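PDB 3UMV: deoxyribodipyrimidine photo-lyase from Oryza sativa Japonica Group, which uses light energy and a bound FAD to split cyclobutane pyrimidine dimers in UV-damaged DNA back into separate pyrimidines. Local coordinates for residues 38-43 and 129-134. Residues are numbered along the deposited sequence; the frame is centred on the assembly and turned at random.
Sequences GPVVYW and GASTLV
Val41 is held through both of its backbone polar atoms by the strand that begins at Thr132: its N donates to Thr132 O at 3.0 Å, and its O accepts from Val134 N at 2.8 Å. Both bonds are nearly straight, each with an N-H...O angle of 173°. Trp43 N continues the ladder to Val134 O, again at 2.8 Å but more bent. That oxygen also lies in the plane of the Tyr42 ring, 3.4 Å from the edge atom CD1. Before the strands begin, Pro39, which has no N-H to give, still offers its carbonyl, and Ser131 N donates to Pro39 O at 2.9 Å. In the conformer described, with chi1 at 60°, Ser131 OG swings back over its own backbone to stand 2.9 Å from Gly38 O, which also accepts a hydrogen bond from a water. Val40 and Tyr42 turn their backbone polar groups to the other neighbour, bonding to Pro69, Ala71 and Ala73 in and just before strand 70-75, while the Tyr42 hydroxyl is satisfied by Asp136 and Asn53. On one face Val40 CG1 meets Val134 CG2; across the other, Leu133 CD1 bridges Trp43 CB and Val41 CG1, at 3.8 and 4.2 Å. Helix 54-66 covers the first of these faces and helices 120-127 and 141-157 the second, helix 120-127 ending in a Schellman motif at Gly129, whose phi is positive. Strands 40-44 and 132-135 are the adjacent pair where the strand order 1-6-5-2-3-4 reverses; such central parallel strands, flanked by helices on both faces, are typical of Rossmann-like folds and here belong to the alpha/beta domain of the photolyase/cryptochrome family.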
# COMPACT_ATOMS: atom_id res chain seq x y z
N GLY A 38 33.14 -4.82 -0.48
CA GLY A 38 32.13 -5.68 0.11
C GLY A 38 30.81 -5.59 -0.65
O GLY A 38 30.51 -4.56 -1.24
N PRO A 39 30.04 -6.68 -0.65
CA PRO A 39 28.74 -6.75 -1.34
C PRO A 39 27.79 -5.62 -0.93
O PRO A 39 27.88 -5.09 0.18
CB PRO A 39 28.17 -8.09 -0.87
CG PRO A 39 29.42 -8.93 -0.56
CD PRO A 39 30.41 -7.95 -0.01
N VAL A 40 26.89 -5.26 -1.84
CA VAL A 40 25.79 -4.38 -1.51
C VAL A 40 24.53 -5.24 -1.40
O VAL A 40 24.28 -6.09 -2.27
CB VAL A 40 25.57 -3.31 -2.60
CG1 VAL A 40 24.34 -2.46 -2.28
CG2 VAL A 40 26.84 -2.46 -2.77
N VAL A 41 23.76 -5.05 -0.34
CA VAL A 41 22.54 -5.82 -0.13
C VAL A 41 21.34 -4.88 -0.14
O VAL A 41 21.32 -3.91 0.62
CB VAL A 41 22.54 -6.55 1.21
CG1 VAL A 41 21.22 -7.29 1.43
CG2 VAL A 41 23.73 -7.50 1.29
N TYR A 42 20.36 -5.16 -1.00
CA TYR A 42 19.09 -4.45 -0.99
C TYR A 42 18.08 -5.27 -0.19
O TYR A 42 17.71 -6.38 -0.59
CB TYR A 42 18.59 -4.18 -2.42
CG TYR A 42 17.13 -3.77 -2.52
CD1 TYR A 42 16.54 -2.93 -1.57
CD2 TYR A 42 16.34 -4.20 -3.59
CE1 TYR A 42 15.20 -2.56 -1.66
CE2 TYR A 42 14.99 -3.82 -3.69
CZ TYR A 42 14.43 -3.00 -2.73
OH TYR A 42 13.11 -2.62 -2.83
N TRP A 43 17.71 -4.75 0.97
CA TRP A 43 16.66 -5.34 1.77
C TRP A 43 15.32 -4.86 1.20
O TRP A 43 14.88 -3.75 1.46
CB TRP A 43 16.83 -4.93 3.25
CG TRP A 43 15.68 -5.35 4.14
CD1 TRP A 43 14.69 -6.25 3.85
CD2 TRP A 43 15.41 -4.87 5.47
NE1 TRP A 43 13.83 -6.37 4.91
CE2 TRP A 43 14.24 -5.53 5.92
CE3 TRP A 43 16.03 -3.95 6.33
CZ2 TRP A 43 13.68 -5.30 7.18
CZ3 TRP A 43 15.47 -3.72 7.59
CH2 TRP A 43 14.31 -4.39 8.00
N GLY A 129 30.07 -9.91 4.77
CA GLY A 129 30.96 -8.77 4.88
C GLY A 129 30.50 -7.64 3.98
O GLY A 129 31.31 -7.05 3.27
N ALA A 130 29.21 -7.33 4.03
CA ALA A 130 28.62 -6.30 3.18
C ALA A 130 29.16 -4.91 3.51
O ALA A 130 29.45 -4.60 4.67
CB ALA A 130 27.08 -6.32 3.27
N SER A 131 29.29 -4.08 2.49
CA SER A 131 29.73 -2.70 2.67
C SER A 131 28.53 -1.82 2.94
O SER A 131 28.58 -0.91 3.77
CB SER A 131 30.45 -2.22 1.42
OG SER A 131 29.58 -2.28 0.30
N THR A 132 27.44 -2.07 2.23
CA THR A 132 26.24 -1.25 2.36
C THR A 132 24.95 -2.06 2.38
O THR A 132 24.79 -3.01 1.61
CB THR A 132 26.16 -0.21 1.22
OG1 THR A 132 27.40 0.50 1.12
CG2 THR A 132 25.03 0.79 1.47
N LEU A 133 24.05 -1.68 3.28
CA LEU A 133 22.68 -2.18 3.26
C LEU A 133 21.78 -1.06 2.75
O LEU A 133 21.83 0.05 3.26
CB LEU A 133 22.25 -2.58 4.67
CG LEU A 133 20.77 -2.93 4.88
CD1 LEU A 133 20.42 -4.24 4.21
CD2 LEU A 133 20.44 -3.00 6.37
N VAL A 134 20.96 -1.35 1.74
CA VAL A 134 20.00 -0.38 1.24
C VAL A 134 18.60 -0.85 1.58
O VAL A 134 18.23 -1.97 1.27
CB VAL A 134 20.10 -0.21 -0.28
CG1 VAL A 134 19.05 0.81 -0.77
CG2 VAL A 134 21.52 0.20 -0.67
O HOH W 1 30.58 -1.88 -2.01